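Local coordinates for ribosomal protein S2-related protein (Deinococcus radiodurans, PDB 2JH3), which binds a [4Fe-4S] cluster and, having chelatase-like domains of the CbiX family, may act as a sirohydrochlorin ferrochelatase, at residues 341-344 / 345-348; 328-331 / 332-336; 373-376 / 377-381; 50-54 / 55-59; 410-413 / 414-418. All coordinates share one frame; numbering follows the deposited sequence.

Contact 1: residues 341-344 / 345-348; sequences RWRP and IRTW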
loop_
_atom_site.group_PDB
_atom_site.type_symbol
_atom_site.label_atom_id
_atom_site.label_comp_id
_atom_site.label_asym_id
_atom_site.label_seq_id
_atom_site.Cartn_x
_atom_site.Cartn_y
_atom_site.Cartn_z
ATOM N N ARG A 341 2.645 0.937 -11.094
ATOM C CA ARG A 341 1.808 -0.218 -11.067
ATOM C C ARG A 341 0.346 0.217 -11.330
ATOM O O ARG A 341 -0.080 1.309 -10.860
ATOM C CB ARG A 341 1.946 -0.909 -9.728
ATOM C CG ARG A 341 3.364 -1.524 -9.468
ATOM C CD ARG A 341 3.361 -2.124 -8.102
ATOM N NE ARG A 341 3.124 -1.124 -7.058
ATOM C CZ ARG A 341 3.854 -0.979 -5.958
ATOM N NH1 ARG A 341 4.883 -1.790 -5.696
ATOM N NH2 ARG A 341 3.534 -0.013 -5.096
ATOM N N TRP A 342 -0.390 -0.622 -12.069
ATOM C CA TRP A 342 -1.763 -0.349 -12.462
ATOM C C TRP A 342 -2.617 -0.214 -11.231
ATOM O O TRP A 342 -2.429 -0.936 -10.267
ATOM C CB TRP A 342 -2.255 -1.530 -13.278
ATOM C CG TRP A 342 -3.450 -1.346 -14.058
ATOM C CD1 TRP A 342 -4.600 -2.090 -13.970
ATOM C CD2 TRP A 342 -3.658 -0.419 -15.124
ATOM N NE1 TRP A 342 -5.501 -1.674 -14.905
ATOM C CE2 TRP A 342 -4.960 -0.653 -15.622
ATOM C CE3 TRP A 342 -2.893 0.620 -15.684
ATOM C CZ2 TRP A 342 -5.510 0.099 -16.653
ATOM C CZ3 TRP A 342 -3.443 1.340 -16.742
ATOM C CH2 TRP A 342 -4.742 1.063 -17.209
ATOM N N ARG A 343 -3.621 0.656 -11.318
ATOM C CA ARG A 343 -4.628 0.816 -10.281
ATOM C C ARG A 343 -6.035 0.389 -10.723
ATOM O O ARG A 343 -6.837 1.253 -11.144
ATOM C CB ARG A 343 -4.660 2.303 -9.947
ATOM C CG ARG A 343 -3.324 2.854 -9.381
ATOM C CD ARG A 343 -3.351 4.349 -9.000
ATOM N NE ARG A 343 -4.299 4.585 -7.903
ATOM C CZ ARG A 343 -5.458 5.233 -7.959
ATOM N NH1 ARG A 343 -5.866 5.789 -9.069
ATOM N NH2 ARG A 343 -6.240 5.272 -6.847
ATOM N N PRO A 344 -6.358 -0.922 -10.630
ATOM C CA PRO A 344 -7.668 -1.406 -11.089
ATOM C C PRO A 344 -8.827 -0.939 -10.238
ATOM O O PRO A 344 -9.941 -0.754 -10.728
ATOM C CB PRO A 344 -7.494 -2.901 -11.059
ATOM C CG PRO A 344 -6.503 -3.161 -10.059
ATOM C CD PRO A 344 -5.554 -2.034 -10.088
ATOM N N ILE A 345 -8.548 -0.671 -8.952
ATOM C CA ILE A 345 -9.496 -0.133 -8.042
ATOM C C ILE A 345 -9.070 1.286 -7.672
ATOM O O ILE A 345 -8.088 1.476 -6.961
ATOM C CB ILE A 345 -9.618 -1.013 -6.730
ATOM C CG1 ILE A 345 -9.918 -2.483 -7.028
ATOM C CG2 ILE A 345 -10.683 -0.419 -5.854
ATOM C CD1 ILE A 345 -11.158 -2.787 -7.849
ATOM N N ARG A 346 -9.819 2.286 -8.173
ATOM C CA ARG A 346 -9.335 3.668 -8.185
ATOM C C ARG A 346 -9.515 4.350 -6.849
ATOM O O ARG A 346 -8.997 5.417 -6.632
ATOM C CB ARG A 346 -10.019 4.426 -9.349
ATOM C CG ARG A 346 -9.296 4.201 -10.702
ATOM C CD ARG A 346 -9.983 4.754 -11.932
ATOM N NE ARG A 346 -9.024 4.964 -13.014
ATOM C CZ ARG A 346 -8.195 5.983 -13.136
ATOM N NH1 ARG A 346 -7.361 6.002 -14.161
ATOM N NH2 ARG A 346 -8.284 7.065 -12.355
ATOM N N THR A 347 -10.320 3.781 -5.957
ATOM C CA THR A 347 -10.428 4.256 -4.569
ATOM C C THR A 347 -9.300 3.768 -3.600
ATOM O O THR A 347 -9.354 4.056 -2.432
ATOM C CB THR A 347 -11.734 3.872 -3.956
ATOM O OG1 THR A 347 -12.039 2.482 -4.161
ATOM C CG2 THR A 347 -12.831 4.705 -4.581
ATOM N N TRP A 348 -8.336 3.027 -4.116
ATOM C CA TRP A 348 -7.174 2.675 -3.333
ATOM C C TRP A 348 -6.389 3.924 -3.017
ATOM O O TRP A 348 -6.351 4.865 -3.818
ATOM C CB TRP A 348 -6.323 1.568 -4.005
ATOM C CG TRP A 348 -6.861 0.245 -3.678
ATOM C CD1 TRP A 348 -8.184 -0.064 -3.457
ATOM C CD2 TRP A 348 -6.153 -0.974 -3.595
ATOM N NE1 TRP A 348 -8.309 -1.383 -3.174
ATOM C CE2 TRP A 348 -7.071 -1.960 -3.218
ATOM C CE3 TRP A 348 -4.790 -1.307 -3.658
ATOM C CZ2 TRP A 348 -6.697 -3.306 -3.031
ATOM C CZ3 TRP A 348 -4.409 -2.605 -3.436
ATOM C CH2 TRP A 348 -5.348 -3.595 -3.108
HETATM O O HOH W 1 -8.464 7.448 -8.740
#

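Contact 2: residues 328-331 / 332-336; sequences EGLR and DLTAR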
loop_
_atom_site.group_PDB
_atom_site.type_symbol
_atom_site.label_atom_id
_atom_site.label_comp_id
_atom_site.label_asym_id
_atom_site.label_seq_id
_atom_site.Cartn_x
_atom_site.Cartn_y
_atom_site.Cartn_z
ATOM N N GLU A 328 -9.790 12.613 -20.120
ATOM C CA GLU A 328 -9.008 11.458 -20.524
ATOM C C GLU A 328 -7.539 11.586 -20.123
ATOM O O GLU A 328 -6.871 10.565 -19.790
ATOM C CB GLU A 328 -9.124 11.236 -22.056
ATOM C CG GLU A 328 -10.509 10.835 -22.600
ATOM C CD GLU A 328 -11.505 12.014 -22.856
ATOM O OE1 GLU A 328 -11.174 13.172 -22.546
ATOM O OE2 GLU A 328 -12.612 11.779 -23.428
ATOM N N GLY A 329 -6.991 12.775 -20.213
ATOM C CA GLY A 329 -5.659 13.043 -19.695
ATOM C C GLY A 329 -5.496 12.809 -18.197
ATOM O O GLY A 329 -4.470 12.283 -17.725
ATOM N N LEU A 330 -6.461 13.321 -17.449
ATOM C CA LEU A 330 -6.541 13.078 -16.002
ATOM C C LEU A 330 -6.595 11.593 -15.680
ATOM O O LEU A 330 -5.881 11.145 -14.782
ATOM C CB LEU A 330 -7.779 13.750 -15.456
ATOM C CG LEU A 330 -8.176 13.548 -13.983
ATOM C CD1 LEU A 330 -7.007 13.869 -13.102
ATOM C CD2 LEU A 330 -9.324 14.413 -13.627
ATOM N N ARG A 331 -7.452 10.854 -16.383
ATOM C CA ARG A 331 -7.574 9.393 -16.291
ATOM C C ARG A 331 -6.238 8.627 -16.548
ATOM O O ARG A 331 -5.744 7.832 -15.702
ATOM C CB ARG A 331 -8.739 8.910 -17.185
ATOM C CG ARG A 331 -8.900 7.368 -17.229
ATOM C CD ARG A 331 -8.277 6.764 -18.514
ATOM N NE ARG A 331 -9.279 6.906 -19.605
ATOM C CZ ARG A 331 -9.071 7.417 -20.806
ATOM N NH1 ARG A 331 -7.895 7.795 -21.238
ATOM N NH2 ARG A 331 -10.076 7.506 -21.620
ATOM N N ASP A 332 -5.562 9.009 -17.629
ATOM C CA ASP A 332 -4.240 8.451 -17.929
ATOM C C ASP A 332 -3.223 8.766 -16.809
ATOM O O ASP A 332 -2.442 7.930 -16.427
ATOM C CB ASP A 332 -3.664 9.092 -19.197
ATOM C CG ASP A 332 -4.426 8.756 -20.476
ATOM O OD1 ASP A 332 -5.365 7.958 -20.456
ATOM O OD2 ASP A 332 -4.036 9.300 -21.533
ATOM N N LEU A 333 -3.192 9.987 -16.300
ATOM C CA LEU A 333 -2.207 10.329 -15.312
ATOM C C LEU A 333 -2.424 9.670 -13.927
ATOM O O LEU A 333 -1.468 9.522 -13.127
ATOM C CB LEU A 333 -2.091 11.835 -15.134
ATOM C CG LEU A 333 -0.810 12.575 -15.578
ATOM C CD1 LEU A 333 -0.147 12.015 -16.872
ATOM C CD2 LEU A 333 -1.123 14.101 -15.698
ATOM N N THR A 334 -3.627 9.249 -13.659
ATOM C CA THR A 334 -4.002 8.619 -12.386
ATOM C C THR A 334 -4.204 7.100 -12.519
ATOM O O THR A 334 -4.621 6.412 -11.564
ATOM C CB THR A 334 -5.279 9.284 -11.845
ATOM O OG1 THR A 334 -6.347 9.198 -12.788
ATOM C CG2 THR A 334 -5.030 10.764 -11.501
ATOM N N ALA A 335 -3.891 6.568 -13.709
ATOM C CA ALA A 335 -4.063 5.162 -13.984
ATOM C C ALA A 335 -3.016 4.268 -13.273
ATOM O O ALA A 335 -3.265 3.073 -13.037
ATOM C CB ALA A 335 -4.070 4.887 -15.521
ATOM N N ARG A 336 -1.873 4.824 -12.912
ATOM C CA ARG A 336 -0.830 4.057 -12.245
ATOM C C ARG A 336 -0.397 4.786 -10.983
ATOM O O ARG A 336 -0.495 6.035 -10.908
ATOM C CB ARG A 336 0.385 3.880 -13.184
ATOM C CG ARG A 336 0.047 3.059 -14.437
ATOM C CD ARG A 336 1.217 2.997 -15.499
ATOM N NE ARG A 336 0.818 2.016 -16.558
ATOM C CZ ARG A 336 0.908 0.666 -16.486
ATOM N NH1 ARG A 336 1.383 0.006 -15.407
ATOM N NH2 ARG A 336 0.463 -0.076 -17.490
#

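Contact 3: residues 373-376 / 377-381; sequences PAVI and EESYA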
loop_
_atom_site.group_PDB
_atom_site.type_symbol
_atom_site.label_atom_id
_atom_site.label_comp_id
_atom_site.label_asym_id
_atom_site.label_seq_id
_atom_site.Cartn_x
_atom_site.Cartn_y
_atom_site.Cartn_z
ATOM N N PRO A 373 -14.624 6.247 -10.486
ATOM C CA PRO A 373 -15.884 5.631 -10.952
ATOM C C PRO A 373 -16.843 5.248 -9.855
ATOM O O PRO A 373 -16.448 4.615 -8.905
ATOM C CB PRO A 373 -15.408 4.374 -11.650
ATOM C CG PRO A 373 -14.104 4.658 -12.022
ATOM C CD PRO A 373 -13.477 5.548 -11.069
ATOM N N ALA A 374 -18.093 5.719 -10.004
ATOM C CA ALA A 374 -19.229 5.381 -9.173
ATOM C C ALA A 374 -19.246 5.985 -7.796
ATOM O O ALA A 374 -20.230 5.858 -7.121
ATOM C CB ALA A 374 -19.471 3.827 -9.080
ATOM N N VAL A 375 -18.186 6.695 -7.418
ATOM C CA VAL A 375 -18.077 7.244 -6.106
ATOM C C VAL A 375 -19.138 8.334 -5.870
ATOM O O VAL A 375 -19.711 8.423 -4.815
ATOM C CB VAL A 375 -16.608 7.725 -5.856
ATOM C CG1 VAL A 375 -16.506 8.548 -4.636
ATOM C CG2 VAL A 375 -15.660 6.534 -5.743
ATOM N N ILE A 376 -19.336 9.236 -6.821
ATOM C CA ILE A 376 -20.312 10.318 -6.618
ATOM C C ILE A 376 -21.768 9.807 -6.399
ATOM O O ILE A 376 -22.423 10.161 -5.430
ATOM C CB ILE A 376 -20.261 11.352 -7.825
ATOM C CG1 ILE A 376 -18.986 12.228 -7.795
ATOM C CG2 ILE A 376 -21.543 12.158 -7.879
ATOM C CD1 ILE A 376 -18.528 12.625 -6.604
ATOM N N GLU A 377 -22.179 8.894 -7.260
ATOM C CA GLU A 377 -23.500 8.317 -7.279
ATOM C C GLU A 377 -23.761 7.447 -6.031
ATOM O O GLU A 377 -24.844 7.461 -5.455
ATOM C CB GLU A 377 -23.578 7.444 -8.541
ATOM C CG GLU A 377 -23.512 8.220 -9.899
ATOM C CD GLU A 377 -22.141 8.277 -10.551
ATOM O OE1 GLU A 377 -21.158 8.027 -9.874
ATOM O OE2 GLU A 377 -22.053 8.653 -11.737
ATOM N N GLU A 378 -22.792 6.639 -5.649
ATOM C CA GLU A 378 -22.886 5.786 -4.440
ATOM C C GLU A 378 -22.906 6.542 -3.188
ATOM O O GLU A 378 -23.689 6.248 -2.286
ATOM C CB GLU A 378 -21.742 4.783 -4.407
ATOM C CG GLU A 378 -21.953 3.771 -5.418
ATOM C CD GLU A 378 -20.810 2.770 -5.531
ATOM O OE1 GLU A 378 -19.701 3.015 -4.992
ATOM O OE2 GLU A 378 -21.003 1.729 -6.235
ATOM N N SER A 379 -22.027 7.542 -3.087
ATOM C CA SER A 379 -21.993 8.400 -1.931
ATOM C C SER A 379 -23.327 9.166 -1.744
ATOM O O SER A 379 -23.868 9.259 -0.608
ATOM C CB SER A 379 -20.794 9.351 -2.003
ATOM O OG SER A 379 -19.541 8.600 -1.897
ATOM N N TYR A 380 -23.870 9.675 -2.869
ATOM C CA TYR A 380 -25.141 10.405 -2.896
ATOM C C TYR A 380 -26.249 9.506 -2.406
ATOM O O TYR A 380 -27.066 9.888 -1.551
ATOM C CB TYR A 380 -25.475 10.905 -4.288
ATOM C CG TYR A 380 -26.753 11.694 -4.315
ATOM C CD1 TYR A 380 -26.751 12.993 -3.929
ATOM C CD2 TYR A 380 -27.986 11.105 -4.725
ATOM C CE1 TYR A 380 -27.940 13.751 -3.906
ATOM C CE2 TYR A 380 -29.165 11.843 -4.729
ATOM C CZ TYR A 380 -29.142 13.158 -4.283
ATOM O OH TYR A 380 -30.306 13.952 -4.274
ATOM N N ALA A 381 -26.307 8.325 -2.972
ATOM C CA ALA A 381 -27.322 7.338 -2.612
ATOM C C ALA A 381 -27.246 6.900 -1.140
ATOM O O ALA A 381 -28.260 6.739 -0.480
ATOM C CB ALA A 381 -27.151 6.179 -3.482
#

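Contact 4: residues 50-54 / 55-59; sequences QQEPG and LRQVL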
loop_
_atom_site.group_PDB
_atom_site.type_symbol
_atom_site.label_atom_id
_atom_site.label_comp_id
_atom_site.label_asym_id
_atom_site.label_seq_id
_atom_site.Cartn_x
_atom_site.Cartn_y
_atom_site.Cartn_z
ATOM N N GLN A 50 -12.591 -6.532 -15.362
ATOM C CA GLN A 50 -11.530 -6.734 -14.387
ATOM C C GLN A 50 -10.961 -5.436 -13.787
ATOM O O GLN A 50 -9.907 -5.463 -13.116
ATOM C CB GLN A 50 -10.409 -7.546 -15.036
ATOM C CG GLN A 50 -10.854 -8.896 -15.361
ATOM C CD GLN A 50 -11.157 -9.676 -14.131
ATOM O OE1 GLN A 50 -10.332 -9.732 -13.214
ATOM N NE2 GLN A 50 -12.347 -10.261 -14.060
ATOM N N GLN A 51 -11.617 -4.298 -14.012
ATOM C CA GLN A 51 -11.212 -3.037 -13.390
ATOM C C GLN A 51 -12.330 -2.047 -13.345
ATOM O O GLN A 51 -13.390 -2.297 -13.922
ATOM C CB GLN A 51 -9.976 -2.421 -14.087
ATOM C CG GLN A 51 -10.228 -1.943 -15.529
ATOM C CD GLN A 51 -8.949 -1.532 -16.203
ATOM O OE1 GLN A 51 -8.070 -2.324 -16.478
ATOM N NE2 GLN A 51 -8.845 -0.260 -16.489
ATOM N N GLU A 52 -12.142 -0.959 -12.592
ATOM C CA GLU A 52 -13.141 0.111 -12.523
ATOM C C GLU A 52 -13.013 1.030 -13.754
ATOM O O GLU A 52 -11.886 1.288 -14.200
ATOM C CB GLU A 52 -12.969 0.927 -11.256
ATOM C CG GLU A 52 -13.262 0.162 -9.994
ATOM C CD GLU A 52 -13.393 1.107 -8.789
ATOM O OE1 GLU A 52 -12.558 2.079 -8.634
ATOM O OE2 GLU A 52 -14.383 0.896 -8.053
ATOM N N PRO A 53 -14.139 1.574 -14.262
ATOM C CA PRO A 53 -15.528 1.341 -13.869
ATOM C C PRO A 53 -15.902 -0.079 -14.154
ATOM O O PRO A 53 -15.597 -0.560 -15.262
ATOM C CB PRO A 53 -16.354 2.241 -14.825
ATOM C CG PRO A 53 -15.410 3.115 -15.538
ATOM C CD PRO A 53 -14.023 2.534 -15.370
ATOM N N GLY A 54 -16.498 -0.742 -13.195
ATOM C CA GLY A 54 -16.752 -2.158 -13.278
ATOM C C GLY A 54 -18.151 -2.398 -13.845
ATOM O O GLY A 54 -18.982 -1.481 -13.928
ATOM N N LEU A 55 -18.412 -3.646 -14.234
ATOM C CA LEU A 55 -19.732 -4.037 -14.770
ATOM C C LEU A 55 -20.884 -3.822 -13.780
ATOM O O LEU A 55 -22.026 -3.554 -14.186
ATOM C CB LEU A 55 -19.722 -5.510 -15.204
ATOM C CG LEU A 55 -18.696 -5.851 -16.315
ATOM C CD1 LEU A 55 -18.721 -7.361 -16.562
ATOM C CD2 LEU A 55 -18.949 -5.055 -17.545
ATOM N N ARG A 56 -20.586 -3.968 -12.495
ATOM C CA ARG A 56 -21.562 -3.711 -11.433
ATOM C C ARG A 56 -21.834 -2.244 -11.183
ATOM O O ARG A 56 -22.769 -1.911 -10.454
ATOM C CB ARG A 56 -21.099 -4.362 -10.102
ATOM C CG ARG A 56 -20.756 -5.899 -10.200
ATOM C CD ARG A 56 -22.020 -6.752 -10.482
ATOM N NE ARG A 56 -22.954 -6.773 -9.360
ATOM C CZ ARG A 56 -24.115 -7.403 -9.313
ATOM N NH1 ARG A 56 -24.600 -7.986 -10.386
ATOM N NH2 ARG A 56 -24.808 -7.428 -8.191
ATOM N N GLN A 57 -20.994 -1.376 -11.719
ATOM C CA GLN A 57 -21.039 0.052 -11.446
ATOM C C GLN A 57 -21.576 0.803 -12.645
ATOM O O GLN A 57 -22.247 1.814 -12.520
ATOM C CB GLN A 57 -19.594 0.533 -11.170
ATOM C CG GLN A 57 -18.890 -0.192 -10.037
ATOM C CD GLN A 57 -17.523 0.453 -9.804
ATOM O OE1 GLN A 57 -16.803 0.756 -10.785
ATOM N NE2 GLN A 57 -17.226 0.799 -8.549
ATOM N N VAL A 58 -21.230 0.345 -13.845
ATOM C CA VAL A 58 -21.389 1.187 -15.048
ATOM C C VAL A 58 -22.829 1.699 -15.284
ATOM O O VAL A 58 -23.006 2.856 -15.617
ATOM C CB VAL A 58 -20.820 0.507 -16.323
ATOM C CG1 VAL A 58 -21.697 -0.645 -16.766
ATOM C CG2 VAL A 58 -20.611 1.572 -17.383
ATOM N N LEU A 59 -23.855 0.913 -14.991
ATOM C CA LEU A 59 -25.210 1.377 -15.317
ATOM C C LEU A 59 -25.716 2.492 -14.388
ATOM O O LEU A 59 -26.521 3.339 -14.782
ATOM C CB LEU A 59 -26.196 0.204 -15.342
ATOM C CG LEU A 59 -26.084 -0.674 -16.608
ATOM C CD1 LEU A 59 -27.156 -1.764 -16.613
ATOM C CD2 LEU A 59 -26.179 0.184 -17.852
#

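Contact 5: residues 410-413 / 414-418; sequences TPDQ and VDTVA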
loop_
_atom_site.group_PDB
_atom_site.type_symbol
_atom_site.label_atom_id
_atom_site.label_comp_id
_atom_site.label_asym_id
_atom_site.label_seq_id
_atom_site.Cartn_x
_atom_site.Cartn_y
_atom_site.Cartn_z
ATOM N N THR A 410 -14.707 -19.621 4.202
ATOM C CA THR A 410 -15.559 -19.448 5.385
ATOM C C THR A 410 -15.760 -17.986 5.707
ATOM O O THR A 410 -14.969 -17.160 5.255
ATOM C CB THR A 410 -14.924 -20.057 6.621
ATOM O OG1 THR A 410 -13.574 -19.584 6.741
ATOM C CG2 THR A 410 -14.925 -21.567 6.487
ATOM N N PRO A 411 -16.833 -17.653 6.470
ATOM C CA PRO A 411 -16.901 -16.251 6.932
ATOM C C PRO A 411 -15.623 -15.677 7.492
ATOM O O PRO A 411 -15.291 -14.542 7.146
ATOM C CB PRO A 411 -18.029 -16.279 7.981
ATOM C CG PRO A 411 -18.995 -17.343 7.380
ATOM C CD PRO A 411 -18.042 -18.413 6.865
ATOM N N ASP A 412 -14.896 -16.432 8.307
ATOM C CA ASP A 412 -13.662 -15.922 8.862
ATOM C C ASP A 412 -12.591 -15.755 7.854
ATOM O O ASP A 412 -11.717 -14.899 7.996
ATOM C CB ASP A 412 -13.110 -16.790 9.981
ATOM C CG ASP A 412 -12.244 -15.971 10.959
ATOM O OD1 ASP A 412 -12.795 -15.015 11.562
ATOM O OD2 ASP A 412 -11.033 -16.267 11.101
ATOM N N GLN A 413 -12.596 -16.618 6.854
ATOM C CA GLN A 413 -11.609 -16.489 5.818
ATOM C C GLN A 413 -11.864 -15.223 5.013
ATOM O O GLN A 413 -10.911 -14.458 4.681
ATOM C CB GLN A 413 -11.661 -17.660 4.883
ATOM C CG GLN A 413 -10.839 -18.854 5.372
ATOM C CD GLN A 413 -10.898 -20.023 4.381
ATOM O OE1 GLN A 413 -11.976 -20.461 4.008
ATOM N NE2 GLN A 413 -9.715 -20.519 3.950
ATOM N N VAL A 414 -13.108 -14.990 4.664
ATOM C CA VAL A 414 -13.344 -13.733 3.929
ATOM C C VAL A 414 -13.080 -12.501 4.779
ATOM O O VAL A 414 -12.532 -11.569 4.259
ATOM C CB VAL A 414 -14.513 -13.668 2.950
ATOM C CG1 VAL A 414 -15.206 -14.980 2.708
ATOM C CG2 VAL A 414 -15.437 -12.452 3.125
ATOM N N ASP A 415 -13.442 -12.519 6.075
ATOM C CA ASP A 415 -13.197 -11.406 6.968
ATOM C C ASP A 415 -11.717 -11.132 7.148
ATOM O O ASP A 415 -11.242 -9.978 7.234
ATOM C CB ASP A 415 -13.859 -11.668 8.309
ATOM C CG ASP A 415 -15.351 -11.498 8.287
ATOM O OD1 ASP A 415 -16.000 -11.065 7.296
ATOM O OD2 ASP A 415 -15.925 -11.797 9.335
ATOM N N THR A 416 -10.926 -12.183 7.177
ATOM C CA THR A 416 -9.511 -12.056 7.315
ATOM C C THR A 416 -8.806 -11.477 6.093
ATOM O O THR A 416 -7.881 -10.621 6.205
ATOM C CB THR A 416 -8.975 -13.484 7.633
ATOM O OG1 THR A 416 -9.464 -13.849 8.948
ATOM C CG2 THR A 416 -7.574 -13.513 7.620
ATOM N N VAL A 417 -9.224 -11.937 4.903
ATOM C CA VAL A 417 -8.682 -11.409 3.659
ATOM C C VAL A 417 -9.161 -9.977 3.417
ATOM O O VAL A 417 -8.357 -9.157 3.070
ATOM C CB VAL A 417 -9.055 -12.317 2.455
ATOM C CG1 VAL A 417 -8.508 -11.760 1.120
ATOM C CG2 VAL A 417 -8.531 -13.727 2.699
ATOM N N ALA A 418 -10.439 -9.692 3.650
ATOM C CA ALA A 418 -10.945 -8.353 3.454
ATOM C C ALA A 418 -10.222 -7.360 4.356
ATOM O O ALA A 418 -9.877 -6.263 3.907
ATOM C CB ALA A 418 -12.387 -8.329 3.660
#

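Contact 1: residues 341-344 / 345-348
The type I beta turn from Ile345 to Trp348, next to the iron-sulfur cluster, is braced by the guanidinium of Arg343. The turn bond runs from Trp348 N to Ile345 O. Arg343 NH2 then donates to two carbonyls of the turn. Arg343 NH2 lies 2.8 Å from Arg346 O, above that carbonyl's plane, and 3.1 Å from Trp348 O, which sits in the guanidinium plane. Both N-H...O angles are bent, near 140°. The Arg343 chain bends at chi3 (64°), which brings the guanidinium to the carbonyls of the turn, and Ile345 O lies over one of its faces. Arg343 NE is held by Thr350 OG1. The Arg346 side chain crosses that of Arg343 at about a right angle, and its NH1 goes to Arg331 O. Trp348 belongs to the cluster pocket, and its side chain touches the cluster. A water closes a small ring: it accepts from Arg343 NH1 at 3.1 Å and donates to Arg346 O at 3.0 Å.

Contact 2: residues 328-331 / 332-336
Glu328 O accepts from Asp332 N at 3.0 Å, a regular turn of helix 327-333. The carboxylate of Glu328 points elsewhere, to a salt bridge with Arg31. Gly329 O takes the next helical bond, from Leu333 N, also 3.0 Å. Leu330 O meets Thr334. Thr334 OG1 donates to Leu330 O at 2.8 Å, while Thr334 N gives it only a weak bond. The hydroxyl lies between the backbone N and carbonyl carbon of its own residue (chi1 57°), and from there it reaches back one turn. Leu330 CD1 packs on Thr334 CG2 at 4.0 Å. Arg331 O accepts from Thr334 N at 3.3 Å, from above the carbonyl plane. The Arg331 side chain bends at chi2 and chi3 and folds back over its own turn. Arg331 NH1 makes a salt bridge with Asp332 OD1 at 2.7 Å, on the syn side of the carboxylate but tilted from its plane. OD1 lies in the guanidinium plane, and Glu328 CA lies over one face, near its rim. Shortening this side chain to an alanine is likely to leave the Asp332 carboxylate without its salt-bridge mate and to take away the group packed against Glu328 CA. Thr334 OG1 also accepts from Arg346. Leu330, Leu333 and Thr334 rest on Trp355 of strand 355-359. This is the C-terminal end of the helix in a beta-alpha-beta unit, between strands 322-324 and 355-359.

Contact 3: residues 373-376 / 377-381
Val375 O is gripped twice by Ser379. Ser379 OG lies 2.9 Å and Ser379 N 3.0 Å from Val375 O, and they come from opposite faces of the carbonyl plane. The hydroxyl is anti to its own carbonyl carbon (chi1 -67°), which points it back along the helix. Val375 CG1 lies alongside OG. These residues open helix 375-383, with Ala374 at the N-cap. Ala374 O accepts from Glu378 N at 3.1 Å, and Ile376 O accepts from Tyr380 N at 3.0 Å. The Glu378 side chain runs extended past Ala374. Glu378 CG is 3.2 Å from Ala374 O, and Glu378 OE2 is 3.9 Å from Ala374 CB. The Glu378 carboxylate makes a salt bridge with Arg60. A leucine here would probably leave the Arg60 guanidinium without its salt-bridge mate. Glu377 bends at chi2, and Glu377 OE1 sits 3.3 Å from Ala374 CA, over the first turn. Glu377 OE2 accepts from Trp281 NE1. Ser379 and Glu378 also pack on Pro449, beside the cluster ligand Cys450. Arg60 and the start of the helix would probably favour a negative charge on Glu378, whereas the Glu369 carboxylate beside Glu377 would probably work against a full charge there.

Contact 4: residues 50-54 / 55-59
Gln57 and Gly54 make the tight part of this contact. Gln57 OE1 accepts from Gly54 N at 2.9 Å, a nearly straight bond of 163°. Gln57 OE1 also lies 3.4 Å from Pro53 CA. Gly54 O returns the link twice. Val58 N reaches Gly54 O at 2.9 Å, nearly along the C=O axis, and Gln57 N reaches Gly54 O at 3.0 Å from above the carbonyl plane. The Gln57 side chain is extended beyond CG, letting its amide span both Gly54 N and Glu52. Gln57 NE2 donates to Glu52 OE2 at 2.9 Å from above the carboxylate plane, a more bent bond of 136°. That carboxylate is shared: OE2 also forms a salt bridge with Arg427, and OE1 accepts from Arg346 N. So held, the Glu52 side chain lies about 5 Å from the iron-sulfur cluster. Arg56, by contrast, is partly exposed and takes almost no part here; its side chain binds Glu452 and Glu87 O. A cis peptide bond precedes Pro53. The loop joins strands 43-48 and 66-71 of the first CbiX unit. Leu55 packs on Ile9 of strand 5-10 and on Leu84 and Leu88 of helix 78-88, while Val58 lies against Val7 and Leu88.

Contact 5: residues 410-413 / 414-418
A capping box opens helix 411-422, and Val414 is the first residue beyond it to bond back: its N reaches Thr410 O at 2.9 Å. Thr410 is the N-cap. Thr410 OG1 accepts from Gln413 N at 3.1 Å. The Gln413 side chain completes the box. Its CB lies close to Val414 N simply because the two residues are joined in the chain. CG is anti to its own carbonyl carbon (chi1 -85°), and the chain is extended past it, which carries the amide back over the start of the helix. The real contact comes at the tip, where Gln413 OE1 accepts from Thr410 N at 2.9 Å, in the carbonyl plane and on a lone pair, with a straight N-H of 164°. Thr410 and Gln413 are thus tied both ways. The first turns follow regularly. Pro411 O accepts from Asp415 N, and Gln413 O from Val417 N at 3.0 Å. Most of these residues are exposed. Val417 instead leans on helix 455-467, against Leu457, Ala460 and Val461, Leu457 being itself part of the cluster pocket. Asp412 O is held twice by Thr416, whose N and OG1 come from opposite faces of the carbonyl plane, OG1 at 2.7 Å.

Overall arrangement
Along the chain the order is contact 4, 2, 1, 3 and 5. Contacts 1, 2 and 3 lie in the stabilising domain, contact 4 in the first CbiX unit and contact 5 in the cluster-binding domain. Contact 1 is the hub. It touches contact 2, whose centre is about 11 Å away, contact 4 at about 13 Å and contact 3 at about 17 Å. Contacts 3 and 4 also meet, through Pro373 and Pro53. Contact 5 stands apart, its nearest atoms about 8 Å from those of contact 1, but helix 411-422 runs on to the cluster ligand Cys422. Loop 341-348 joins helix 327-333 to the CbiX loop 50-59, and parts of three family regions come together near the cluster.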